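Long-range contacts in beta-glucuronidase (uncultured Clostridium sp., PDB 6U7J), which hydrolyses beta-glucuronides, releasing glucuronic acid from the aglycone, and probably takes part in estrogen reactivation by gut microbes: residues K47-V52 and W78-F83; A105-N110 and N137-A142; K112-H117 and A126-M131; V141-I146 and S182-P187. One frame throughout, in Å; residues are numbered along the deposited sequence.

Contact 1. Residues K47-V52 and W78-F83; sequences KPLEDV and WYERKF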
loop_
_atom_site.group_PDB
_atom_site.type_symbol
_atom_site.label_atom_id
_atom_site.label_comp_id
_atom_site.label_asym_id
_atom_site.label_seq_id
_atom_site.Cartn_x
_atom_site.Cartn_y
_atom_site.Cartn_z
ATOM N N LYS B 47 46.203 17.158 -2.871
ATOM C CA LYS B 47 45.937 17.491 -4.261
ATOM C C LYS B 47 44.449 17.292 -4.510
ATOM O O LYS B 47 43.766 16.652 -3.701
ATOM C CB LYS B 47 46.797 16.629 -5.204
ATOM C CG LYS B 47 46.385 15.151 -5.323
ATOM C CD LYS B 47 46.814 14.292 -4.109
ATOM C CE LYS B 47 46.451 12.791 -4.301
ATOM N NZ LYS B 47 47.117 11.906 -3.279
ATOM N N PRO B 48 43.906 17.867 -5.585
ATOM C CA PRO B 48 42.469 17.714 -5.856
ATOM C C PRO B 48 42.033 16.253 -5.875
ATOM O O PRO B 48 42.771 15.367 -6.308
ATOM C CB PRO B 48 42.304 18.375 -7.228
ATOM C CG PRO B 48 43.333 19.477 -7.209
ATOM C CD PRO B 48 44.508 18.926 -6.421
ATOM N N LEU B 49 40.826 16.003 -5.362
ATOM C CA LEU B 49 40.283 14.648 -5.344
ATOM C C LEU B 49 40.116 14.111 -6.761
ATOM O O LEU B 49 39.705 14.836 -7.670
ATOM C CB LEU B 49 38.932 14.621 -4.621
ATOM C CG LEU B 49 38.910 14.828 -3.107
ATOM C CD1 LEU B 49 37.477 14.595 -2.545
ATOM C CD2 LEU B 49 39.924 13.939 -2.401
ATOM N N GLU B 50 40.442 12.828 -6.936
ATOM C CA GLU B 50 40.319 12.107 -8.198
ATOM C C GLU B 50 39.340 10.950 -8.041
ATOM O O GLU B 50 39.148 10.424 -6.941
ATOM C CB GLU B 50 41.673 11.551 -8.671
ATOM C CG GLU B 50 42.597 12.603 -9.268
ATOM C CD GLU B 50 44.062 12.190 -9.263
ATOM O OE1 GLU B 50 44.351 10.977 -9.393
ATOM O OE2 GLU B 50 44.925 13.091 -9.132
ATOM N N ASP B 51 38.754 10.534 -9.168
ATOM C CA ASP B 51 37.740 9.471 -9.214
ATOM C C ASP B 51 36.613 9.747 -8.208
ATOM O O ASP B 51 36.421 9.038 -7.218
ATOM C CB ASP B 51 38.367 8.091 -8.970
ATOM C CG ASP B 51 39.621 7.853 -9.811
ATOM O OD1 ASP B 51 40.728 7.796 -9.225
ATOM O OD2 ASP B 51 39.508 7.723 -11.054
ATOM N N VAL B 52 35.856 10.803 -8.505
ATOM C CA VAL B 52 34.845 11.324 -7.598
ATOM C C VAL B 52 33.460 11.213 -8.240
ATOM O O VAL B 52 33.319 10.994 -9.444
ATOM C CB VAL B 52 35.134 12.781 -7.204
ATOM C CG1 VAL B 52 36.449 12.873 -6.465
ATOM C CG2 VAL B 52 35.155 13.641 -8.448
ATOM N N TRP B 78 35.233 11.771 1.796
ATOM C CA TRP B 78 35.956 12.977 1.419
ATOM C C TRP B 78 35.080 13.835 0.521
ATOM O O TRP B 78 34.604 13.370 -0.523
ATOM C CB TRP B 78 37.268 12.609 0.712
ATOM C CG TRP B 78 38.194 11.947 1.659
ATOM C CD1 TRP B 78 38.207 10.630 2.016
ATOM C CD2 TRP B 78 39.215 12.585 2.428
ATOM N NE1 TRP B 78 39.185 10.403 2.959
ATOM C CE2 TRP B 78 39.820 11.588 3.228
ATOM C CE3 TRP B 78 39.672 13.905 2.528
ATOM C CZ2 TRP B 78 40.875 11.870 4.105
ATOM C CZ3 TRP B 78 40.723 14.181 3.393
ATOM C CH2 TRP B 78 41.316 13.164 4.167
ATOM N N TYR B 79 34.857 15.073 0.935
ATOM C CA TYR B 79 34.168 16.077 0.143
ATOM C C TYR B 79 35.167 17.131 -0.309
ATOM O O TYR B 79 36.126 17.441 0.409
ATOM C CB TYR B 79 33.096 16.795 0.951
ATOM C CG TYR B 79 31.831 16.037 1.307
ATOM C CD1 TYR B 79 30.621 16.369 0.709
ATOM C CD2 TYR B 79 31.829 15.043 2.282
ATOM C CE1 TYR B 79 29.448 15.718 1.041
ATOM C CE2 TYR B 79 30.646 14.386 2.632
ATOM C CZ TYR B 79 29.464 14.730 1.996
ATOM O OH TYR B 79 28.277 14.104 2.315
ATOM N N GLU B 80 34.898 17.742 -1.459
ATOM C CA GLU B 80 35.754 18.827 -1.914
ATOM C C GLU B 80 34.970 19.785 -2.791
ATOM O O GLU B 80 34.124 19.355 -3.583
ATOM C CB GLU B 80 36.954 18.289 -2.698
ATOM C CG GLU B 80 37.899 19.350 -3.177
ATOM C CD GLU B 80 39.214 18.743 -3.608
ATOM O OE1 GLU B 80 40.116 18.635 -2.750
ATOM O OE2 GLU B 80 39.325 18.333 -4.788
ATOM N N ARG B 81 35.256 21.078 -2.646
ATOM C CA ARG B 81 34.781 22.067 -3.603
ATOM C C ARG B 81 35.733 23.257 -3.601
ATOM O O ARG B 81 36.649 23.353 -2.781
ATOM C CB ARG B 81 33.340 22.504 -3.302
ATOM C CG ARG B 81 33.183 23.390 -2.078
ATOM C CD ARG B 81 31.871 24.147 -2.109
ATOM N NE ARG B 81 31.952 25.306 -2.997
ATOM C CZ ARG B 81 30.904 25.987 -3.452
ATOM N NH1 ARG B 81 29.661 25.637 -3.121
ATOM N NH2 ARG B 81 31.099 27.016 -4.250
ATOM N N LYS B 82 35.508 24.164 -4.543
ATOM C CA LYS B 82 36.260 25.401 -4.637
ATOM C C LYS B 82 35.383 26.588 -4.244
ATOM O O LYS B 82 34.162 26.556 -4.415
ATOM C CB LYS B 82 36.819 25.564 -6.052
ATOM C CG LYS B 82 38.079 24.698 -6.224
ATOM C CD LYS B 82 38.450 24.418 -7.663
ATOM C CE LYS B 82 39.528 23.325 -7.736
ATOM N NZ LYS B 82 38.999 21.948 -7.448
ATOM N N PHE B 83 36.010 27.619 -3.670
ATOM C CA PHE B 83 35.314 28.856 -3.338
ATOM C C PHE B 83 36.218 30.052 -3.606
ATOM O O PHE B 83 37.438 29.927 -3.723
ATOM C CB PHE B 83 34.793 28.869 -1.883
ATOM C CG PHE B 83 35.859 28.999 -0.825
ATOM C CD1 PHE B 83 36.451 27.876 -0.274
ATOM C CD2 PHE B 83 36.225 30.251 -0.329
ATOM C CE1 PHE B 83 37.401 27.998 0.725
ATOM C CE2 PHE B 83 37.182 30.369 0.658
ATOM C CZ PHE B 83 37.762 29.241 1.193
HETATM O O HOH W 1 41.673 16.703 -1.682
#
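In the sugar-binding domain, a beta-sandwich in this glycoside hydrolase family, P48 and L49 of an irregular connection lie against W78 and E80 of strand 76-85, and the carboxylate of E80 provides the polar link. Its OE2 takes the backbone N-H of L49, with L49 N at 2.8 Å from E80 OE2 and an N-H...O angle of 163°. The donor arrives on the syn side of the carboxylate but 29° out of its plane. E80 reaches this far because its chain is extended: CG is anti to the backbone N (chi1 -179°) and CD continues straight on. The same oxygen also has P48 CA beside it, 3.4 Å from E80 OE2.

The apolar half is made by one branch of L49. Methyl CD1 sits 3.7 Å from E80 CB and 3.8 Å from W78 CB, touching the roots of both side chains, while the indole of W78 leads away. L49 and E80 run past each other in opposite directions, which sets leucine carbons alongside the glutamate stem and leaves the carboxylate level with the leucine backbone. A water lies 2.7 Å from E80 OE1 and 2.9 Å from K47 O and can bridge them, though it has more acceptors near it than protons to give.

E80 OE1 also forms a salt bridge with R138 NH1 and accepts from T140 OG1, both on strand 135-144. Strand 76-85 itself runs between strands 20-32 and 135-144, and the indole of W78 meets W44 and F40, the latter from helix 38-41, edge-to-face.

Contact 2. Residues A105-N110 and N137-A142; sequences AVIYLN and NRLTVA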
loop_
_atom_site.group_PDB
_atom_site.type_symbol
_atom_site.label_atom_id
_atom_site.label_comp_id
_atom_site.label_asym_id
_atom_site.label_seq_id
_atom_site.Cartn_x
_atom_site.Cartn_y
_atom_site.Cartn_z
ATOM N N ALA B 105 34.959 15.734 11.721
ATOM C CA ALA B 105 35.433 16.514 10.587
ATOM C C ALA B 105 36.923 16.814 10.698
ATOM O O ALA B 105 37.439 17.100 11.783
ATOM C CB ALA B 105 34.667 17.834 10.463
ATOM N N VAL B 106 37.604 16.757 9.563
ATOM C CA VAL B 106 38.929 17.351 9.396
ATOM C C VAL B 106 38.835 18.265 8.184
ATOM O O VAL B 106 38.522 17.802 7.082
ATOM C CB VAL B 106 40.035 16.296 9.210
ATOM C CG1 VAL B 106 41.436 16.954 9.257
ATOM C CG2 VAL B 106 39.943 15.233 10.282
ATOM N N ILE B 107 39.068 19.556 8.395
ATOM C CA ILE B 107 38.901 20.590 7.378
ATOM C C ILE B 107 40.274 20.959 6.831
ATOM O O ILE B 107 41.176 21.309 7.605
ATOM C CB ILE B 107 38.220 21.837 7.966
ATOM C CG1 ILE B 107 36.923 21.485 8.699
ATOM C CG2 ILE B 107 38.039 22.906 6.884
ATOM C CD1 ILE B 107 36.023 20.515 7.978
ATOM N N TYR B 108 40.431 20.904 5.505
ATOM C CA TYR B 108 41.660 21.305 4.835
ATOM C C TYR B 108 41.361 22.475 3.914
ATOM O O TYR B 108 40.303 22.511 3.272
ATOM C CB TYR B 108 42.280 20.165 4.008
ATOM C CG TYR B 108 42.560 18.885 4.774
ATOM C CD1 TYR B 108 41.562 17.933 4.968
ATOM C CD2 TYR B 108 43.830 18.623 5.290
ATOM C CE1 TYR B 108 41.825 16.758 5.655
ATOM C CE2 TYR B 108 44.099 17.461 5.975
ATOM C CZ TYR B 108 43.090 16.526 6.153
ATOM O OH TYR B 108 43.346 15.363 6.841
ATOM N N LEU B 109 42.286 23.435 3.866
ATOM C CA LEU B 109 42.182 24.593 2.989
ATOM C C LEU B 109 43.446 24.667 2.149
ATOM O O LEU B 109 44.547 24.801 2.693
ATOM C CB LEU B 109 41.987 25.885 3.785
ATOM C CG LEU B 109 42.069 27.187 2.991
ATOM C CD1 LEU B 109 40.954 27.246 1.965
ATOM C CD2 LEU B 109 42.018 28.428 3.907
ATOM N N ASN B 110 43.285 24.578 0.829
ATOM C CA ASN B 110 44.409 24.577 -0.101
ATOM C C ASN B 110 45.438 23.514 0.281
ATOM O O ASN B 110 46.648 23.723 0.194
ATOM C CB ASN B 110 45.034 25.970 -0.185
ATOM C CG ASN B 110 44.055 26.990 -0.728
ATOM O OD1 ASN B 110 43.352 26.719 -1.700
ATOM N ND2 ASN B 110 43.965 28.146 -0.081
ATOM N N ASN B 137 40.024 29.191 -4.012
ATOM C CA ASN B 137 40.556 28.342 -2.950
ATOM C C ASN B 137 39.966 26.935 -3.088
ATOM O O ASN B 137 38.915 26.741 -3.706
ATOM C CB ASN B 137 40.232 28.911 -1.555
ATOM C CG ASN B 137 40.966 30.222 -1.266
ATOM O OD1 ASN B 137 41.960 30.237 -0.541
ATOM N ND2 ASN B 137 40.485 31.320 -1.844
ATOM N N ARG B 138 40.645 25.951 -2.503
ATOM C CA ARG B 138 40.175 24.572 -2.507
ATOM C C ARG B 138 39.833 24.168 -1.086
ATOM O O ARG B 138 40.650 24.339 -0.174
ATOM C CB ARG B 138 41.219 23.612 -3.090
ATOM C CG ARG B 138 40.765 22.152 -3.118
ATOM C CD ARG B 138 41.611 21.281 -4.074
ATOM N NE ARG B 138 43.016 21.268 -3.692
ATOM C CZ ARG B 138 43.528 20.461 -2.769
ATOM N NH1 ARG B 138 42.749 19.583 -2.150
ATOM N NH2 ARG B 138 44.813 20.532 -2.461
ATOM N N LEU B 139 38.628 23.635 -0.903
ATOM C CA LEU B 139 38.122 23.245 0.406
ATOM C C LEU B 139 37.879 21.742 0.391
ATOM O O LEU B 139 37.093 21.247 -0.428
ATOM C CB LEU B 139 36.838 24.016 0.747
ATOM C CG LEU B 139 36.143 23.616 2.053
ATOM C CD1 LEU B 139 37.107 23.679 3.240
ATOM C CD2 LEU B 139 34.910 24.485 2.314
ATOM N N THR B 140 38.575 21.022 1.269
ATOM C CA THR B 140 38.469 19.576 1.371
ATOM C C THR B 140 38.021 19.238 2.782
ATOM O O THR B 140 38.610 19.731 3.750
ATOM C CB THR B 140 39.814 18.888 1.057
ATOM O OG1 THR B 140 40.398 19.483 -0.117
ATOM C CG2 THR B 140 39.611 17.370 0.837
ATOM N N VAL B 141 36.980 18.409 2.896
ATOM C CA VAL B 141 36.385 18.060 4.185
ATOM C C VAL B 141 36.338 16.544 4.304
ATOM O O VAL B 141 35.610 15.886 3.551
ATOM C CB VAL B 141 34.978 18.643 4.353
ATOM C CG1 VAL B 141 34.384 18.177 5.675
ATOM C CG2 VAL B 141 35.005 20.169 4.269
ATOM N N ALA B 142 37.093 15.988 5.247
ATOM C CA ALA B 142 36.965 14.578 5.592
ATOM C C ALA B 142 35.857 14.431 6.627
ATOM O O ALA B 142 35.823 15.180 7.609
ATOM C CB ALA B 142 38.272 14.006 6.143
HETATM O O HOH W 2 47.846 22.228 -2.671
#
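Strands 105-109 and 137-142 run antiparallel, their axes 4.8 Å apart at closest approach with 164° between their directions, and V106 with A142 and Y108 with T140 form hydrogen-bonded pairs, interleaved with the non-hydrogen-bonded pairs I107 with V141 and L109 with L139. Each hydrogen-bonded pair exchanges two backbone bonds, as in Y108 N to T140 O at 2.8 Å.

Beyond L109 the chain turns, and N110, in the left-handed helical region, carries the pairing on partly with its side chain. N110 N donates to R138 O at 2.8 Å, almost perfectly straight at 178°. In return R138 N gives its proton to N110 OD1 at 2.9 Å, coming from above the plane of that amide. The other end of the same group, N110 ND2, donates to N137 OD1 at 2.9 Å, so both polar atoms of N110 are gripped and its amide cannot easily flip; the two amide planes are 34° apart. N137 ND2 turns instead to N133 O.

On the face carrying I107, V141 and L139, I107 CD1 lies 3.7 Å from V141 CG1, the two side chains pointing the same way. I107 CG2 is 3.8 Å from L139 CD1, which also rests on Y108 O, 3.4 Å away. On the other face, the Y108 ring offers its edge to T140 O in the ring plane and stacks on F45, while the guanidinium of R138 is directed to E80.

This is an antiparallel pair within the sheet of the family 2 sugar-binding beta-sandwich, with I107, L109, L139 and V141 on one buried face and V106, Y108, T140 and A142 on the other, beside F40 and F45.

Contact 3. Residues K112-H117 and A126-M131; sequences KEITRH and ADVTEM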
loop_
_atom_site.group_PDB
_atom_site.type_symbol
_atom_site.label_atom_id
_atom_site.label_comp_id
_atom_site.label_asym_id
_atom_site.label_seq_id
_atom_site.Cartn_x
_atom_site.Cartn_y
_atom_site.Cartn_z
ATOM N N LYS B 112 45.980 22.205 3.301
ATOM C CA LYS B 112 46.511 22.296 4.654
ATOM C C LYS B 112 45.390 22.160 5.670
ATOM O O LYS B 112 44.397 22.885 5.601
ATOM C CB LYS B 112 47.244 23.624 4.884
ATOM C CG LYS B 112 48.205 24.027 3.762
ATOM C CD LYS B 112 48.686 25.464 3.997
ATOM C CE LYS B 112 47.858 26.497 3.199
ATOM N NZ LYS B 112 46.525 26.877 3.820
ATOM N N GLU B 113 45.575 21.261 6.636
ATOM C CA GLU B 113 44.598 21.066 7.700
ATOM C C GLU B 113 44.452 22.320 8.548
ATOM O O GLU B 113 45.424 22.775 9.151
ATOM C CB GLU B 113 45.024 19.898 8.579
ATOM C CG GLU B 113 44.110 19.733 9.770
ATOM C CD GLU B 113 44.467 18.536 10.617
ATOM O OE1 GLU B 113 45.026 17.554 10.080
ATOM O OE2 GLU B 113 44.189 18.581 11.831
ATOM N N ILE B 114 43.240 22.880 8.615
ATOM C CA ILE B 114 43.020 24.114 9.364
ATOM C C ILE B 114 42.170 23.925 10.616
ATOM O O ILE B 114 42.270 24.756 11.533
ATOM C CB ILE B 114 42.418 25.237 8.490
ATOM C CG1 ILE B 114 41.110 24.795 7.834
ATOM C CG2 ILE B 114 43.442 25.746 7.459
ATOM C CD1 ILE B 114 40.264 25.969 7.314
ATOM N N THR B 115 41.340 22.887 10.695
ATOM C CA THR B 115 40.626 22.633 11.940
ATOM C C THR B 115 40.099 21.204 11.952
ATOM O O THR B 115 40.130 20.489 10.947
ATOM C CB THR B 115 39.490 23.651 12.173
ATOM O OG1 THR B 115 39.157 23.682 13.566
ATOM C CG2 THR B 115 38.242 23.304 11.391
ATOM N N ARG B 116 39.646 20.797 13.136
ATOM C CA ARG B 116 39.052 19.497 13.391
ATOM C C ARG B 116 37.821 19.702 14.253
ATOM O O ARG B 116 37.722 20.675 15.003
ATOM C CB ARG B 116 39.993 18.565 14.133
ATOM C CG ARG B 116 41.075 17.982 13.312
ATOM C CD ARG B 116 42.096 17.372 14.232
ATOM N NE ARG B 116 43.193 16.777 13.495
ATOM C CZ ARG B 116 43.524 15.498 13.577
ATOM N NH1 ARG B 116 42.838 14.683 14.370
ATOM N NH2 ARG B 116 44.543 15.040 12.863
ATOM N N HIS B 117 36.884 18.763 14.161
ATOM C CA HIS B 117 35.736 18.821 15.046
ATOM C C HIS B 117 35.251 17.406 15.336
ATOM O O HIS B 117 35.364 16.509 14.498
ATOM C CB HIS B 117 34.624 19.688 14.447
ATOM C CG HIS B 117 33.503 19.969 15.397
ATOM N ND1 HIS B 117 32.338 19.220 15.414
ATOM C CD2 HIS B 117 33.369 20.908 16.370
ATOM C CE1 HIS B 117 31.536 19.689 16.356
ATOM N NE2 HIS B 117 32.135 20.712 16.951
ATOM N N ALA B 126 36.261 28.315 11.538
ATOM C CA ALA B 126 37.698 28.541 11.454
ATOM C C ALA B 126 37.924 29.934 10.896
ATOM O O ALA B 126 37.324 30.292 9.878
ATOM C CB ALA B 126 38.386 27.504 10.557
ATOM N N ASP B 127 38.759 30.722 11.573
ATOM C CA ASP B 127 39.182 32.014 11.049
ATOM C C ASP B 127 40.213 31.754 9.959
ATOM O O ASP B 127 41.278 31.206 10.241
ATOM C CB ASP B 127 39.766 32.868 12.182
ATOM C CG ASP B 127 40.074 34.302 11.755
ATOM O OD1 ASP B 127 40.810 34.506 10.771
ATOM O OD2 ASP B 127 39.592 35.243 12.414
ATOM N N VAL B 128 39.897 32.105 8.717
ATOM C CA VAL B 128 40.821 31.887 7.610
ATOM C C VAL B 128 41.368 33.206 7.064
ATOM O O VAL B 128 41.838 33.254 5.926
ATOM C CB VAL B 128 40.168 31.072 6.483
ATOM C CG1 VAL B 128 39.761 29.706 6.985
ATOM C CG2 VAL B 128 38.985 31.839 5.909
ATOM N N THR B 129 41.302 34.277 7.855
ATOM C CA THR B 129 41.707 35.602 7.383
ATOM C C THR B 129 43.110 35.601 6.790
ATOM O O THR B 129 43.345 36.205 5.741
ATOM C CB THR B 129 41.641 36.611 8.531
ATOM O OG1 THR B 129 40.398 36.459 9.231
ATOM C CG2 THR B 129 41.772 38.028 7.995
ATOM N N GLU B 130 44.054 34.936 7.443
ATOM C CA GLU B 130 45.435 34.978 6.989
ATOM C C GLU B 130 45.809 33.790 6.110
ATOM O O GLU B 130 46.971 33.674 5.709
ATOM C CB GLU B 130 46.385 35.072 8.188
ATOM C CG GLU B 130 46.231 36.354 9.045
ATOM C CD GLU B 130 46.273 37.675 8.243
ATOM O OE1 GLU B 130 47.030 37.780 7.245
ATOM O OE2 GLU B 130 45.547 38.626 8.629
ATOM N N MET B 131 44.863 32.917 5.779
ATOM C CA MET B 131 45.213 31.715 5.040
ATOM C C MET B 131 44.545 31.591 3.683
ATOM O O MET B 131 45.075 30.885 2.816
ATOM C CB MET B 131 44.875 30.475 5.865
ATOM C CG MET B 131 45.140 30.663 7.338
ATOM S SD MET B 131 44.855 29.107 8.181
ATOM C CE MET B 131 43.692 29.599 9.437
HETATM O O HOH W 3 45.935 28.594 2.146
#
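I114 sends CG1 into the crowded position between its backbone N and carbonyl carbon (chi1 56°) and then extends to CD1 (chi2 163°), which carries that methyl across to A126 and V128. In M131, CG anti to the carbonyl carbon (chi1 -37°) and an extended second torsion carry SD to the other branch of I114. The strand end of the contact is a classic beta bulge: I114 and T115 both face I107 on strand 104-109. Strand 124-127 pairs instead with strand 93-98, so these apolar groups join different parts of the curled sandwich sheet, without any direct hydrogen bond across the contact.

I114 CD1 is 3.8 Å from V128 CG1 and 4.0 Å from A126 CB. Its other methyl, CG2, lies 3.7 Å from M131 SD, the two side chains set aslant, so a single isoleucine is met on both branches. T115 CG2 is looser, 4.3 Å from A126 CB. At the exposed margin K112 NZ bonds to L109 O; a water between this amine and M131 O is so close to both that its bonds are doubtful.

D127 shapes the bend after the strand through an Asx turn, in which T129 N reaches D127 OD1 at 3.0 Å.

Contact 4. Residues V141-I146 and S182-P187; sequences VAVGNI and SGIHRP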
loop_
_atom_site.group_PDB
_atom_site.type_symbol
_atom_site.label_atom_id
_atom_site.label_comp_id
_atom_site.label_asym_id
_atom_site.label_seq_id
_atom_site.Cartn_x
_atom_site.Cartn_y
_atom_site.Cartn_z
ATOM N N VAL B 141 36.980 18.409 2.896
ATOM C CA VAL B 141 36.385 18.060 4.185
ATOM C C VAL B 141 36.338 16.544 4.304
ATOM O O VAL B 141 35.610 15.886 3.551
ATOM C CB VAL B 141 34.978 18.643 4.353
ATOM C CG1 VAL B 141 34.384 18.177 5.675
ATOM C CG2 VAL B 141 35.005 20.169 4.269
ATOM N N ALA B 142 37.093 15.988 5.247
ATOM C CA ALA B 142 36.965 14.578 5.592
ATOM C C ALA B 142 35.857 14.431 6.627
ATOM O O ALA B 142 35.823 15.180 7.609
ATOM C CB ALA B 142 38.272 14.006 6.143
ATOM N N VAL B 143 34.956 13.475 6.395
ATOM C CA VAL B 143 33.755 13.263 7.203
ATOM C C VAL B 143 33.775 11.815 7.684
ATOM O O VAL B 143 33.799 10.889 6.863
ATOM C CB VAL B 143 32.472 13.553 6.400
ATOM C CG1 VAL B 143 31.201 13.259 7.228
ATOM C CG2 VAL B 143 32.456 14.999 5.888
ATOM N N GLY B 144 33.766 11.617 8.997
ATOM C CA GLY B 144 33.844 10.285 9.585
ATOM C C GLY B 144 32.610 9.976 10.410
ATOM O O GLY B 144 32.098 10.848 11.119
ATOM N N ASN B 145 32.144 8.727 10.334
ATOM C CA ASN B 145 30.874 8.356 10.961
ATOM C C ASN B 145 31.011 7.361 12.112
ATOM O O ASN B 145 29.995 6.827 12.581
ATOM C CB ASN B 145 29.907 7.800 9.914
ATOM C CG ASN B 145 30.370 6.490 9.316
ATOM O OD1 ASN B 145 31.221 5.790 9.869
ATOM N ND2 ASN B 145 29.805 6.148 8.165
ATOM N N ILE B 146 32.216 7.087 12.564
ATOM C CA ILE B 146 32.427 6.078 13.593
ATOM C C ILE B 146 32.062 6.645 14.958
ATOM O O ILE B 146 32.401 7.786 15.294
ATOM C CB ILE B 146 33.878 5.582 13.540
ATOM C CG1 ILE B 146 34.058 4.765 12.263
ATOM C CG2 ILE B 146 34.222 4.756 14.777
ATOM C CD1 ILE B 146 35.460 4.400 11.973
ATOM N N SER B 182 25.327 10.031 7.721
ATOM C CA SER B 182 26.561 10.791 7.766
ATOM C C SER B 182 26.614 11.724 6.568
ATOM O O SER B 182 25.993 11.468 5.532
ATOM C CB SER B 182 27.770 9.852 7.783
ATOM O OG SER B 182 28.979 10.570 7.922
ATOM N N GLY B 183 27.353 12.812 6.724
ATOM C CA GLY B 183 27.570 13.769 5.657
ATOM C C GLY B 183 27.638 15.177 6.215
ATOM O O GLY B 183 27.863 15.373 7.403
ATOM N N ILE B 184 27.445 16.159 5.338
ATOM C CA ILE B 184 27.411 17.567 5.711
ATOM C C ILE B 184 25.944 17.984 5.703
ATOM O O ILE B 184 25.386 18.320 4.656
ATOM C CB ILE B 184 28.263 18.426 4.769
ATOM C CG1 ILE B 184 29.710 17.901 4.740
ATOM C CG2 ILE B 184 28.243 19.892 5.195
ATOM C CD1 ILE B 184 30.640 18.674 3.797
ATOM N N HIS B 185 25.324 18.001 6.882
ATOM C CA HIS B 185 23.874 18.101 7.009
ATOM C C HIS B 185 23.338 19.524 7.043
ATOM O O HIS B 185 22.120 19.703 6.895
ATOM C CB HIS B 185 23.413 17.381 8.278
ATOM C CG HIS B 185 23.559 15.896 8.202
ATOM N ND1 HIS B 185 23.944 15.131 9.278
ATOM C CD2 HIS B 185 23.366 15.036 7.172
ATOM C CE1 HIS B 185 23.964 13.857 8.920
ATOM N NE2 HIS B 185 23.629 13.775 7.643
ATOM N N ARG B 186 24.190 20.525 7.247
ATOM C CA ARG B 186 23.769 21.904 7.442
ATOM C C ARG B 186 24.619 22.841 6.600
ATOM O O ARG B 186 25.708 22.468 6.154
ATOM C CB ARG B 186 23.841 22.271 8.933
ATOM C CG ARG B 186 22.790 21.489 9.718
ATOM C CD ARG B 186 22.785 21.743 11.206
ATOM N NE ARG B 186 21.986 20.716 11.863
ATOM C CZ ARG B 186 22.026 20.451 13.161
ATOM N NH1 ARG B 186 22.831 21.150 13.963
ATOM N NH2 ARG B 186 21.263 19.488 13.650
ATOM N N PRO B 187 24.116 24.044 6.308
ATOM C CA PRO B 187 24.805 24.942 5.369
ATOM C C PRO B 187 26.256 25.200 5.753
ATOM O O PRO B 187 26.588 25.352 6.930
ATOM C CB PRO B 187 23.984 26.234 5.450
ATOM C CG PRO B 187 22.620 25.783 5.838
ATOM C CD PRO B 187 22.801 24.576 6.714
HETATM O O HOH W 4 31.482 9.014 6.872
#
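S182 wedges closely under the end of strand 135-144, whereas farther along, I184 only brushes it. At the tight end S182 OG stands 3.5 Å from N145 CB and S182 CB 3.6 Å from the same carbon. V143 CG1 is 3.6 Å from S182 OG. The hydroxyl, held anti to the backbone N (chi1 -176°), is not left to apolar neighbours: it is hydrogen-bonded with T102 O, and a water donates to it at 3.1 Å while giving its other proton to V143 O at 3.0 Å. No direct hydrogen bond crosses between the two segments; this water bridges V143 O and S182 OG.

The looser side is wholly apolar. V141 CG1 to I184 CD1 and V143 CG2 to I184 CG1 are each 4.2 Å, with V143 and I184 set obliquely. G183, between S182 and I184, lies at phi 145° and psi -161°, where a side chain would collide with the carbonyl oxygen of S182. N145 holds the strand end through its amide, bonded to H73 O and G75 N.

Residue R186, just beyond, makes a salt bridge with E308 of the TIM barrel domain, which places this segment where the sugar-binding sandwich meets the catalytic barrel domain of a family 2 hydrolase.

How the contacts relate
All four contacts lie in the sugar-binding domain. Strand 135-144 carries contacts 2 and 4 and is bordered by strand 76-85 of contact 1; contact 3 is joined through strand 104-109. Contacts 1 and 2, centres about 9 Å apart, are probably joined by backbone hydrogen bonds such as R81 O to L139 N at 2.7 Å. Contact 3 is nested inside the loop closed by contact 2, their centres also about 9 Å apart, and I107 O meets I114 N at 2.8 Å. Y79 of contact 1 packs its OH 3.4 Å from G183 CA of contact 4. Contact 4 is nearest the chain centre, and the I184 side chain is about 10 Å from a bound calcium ion.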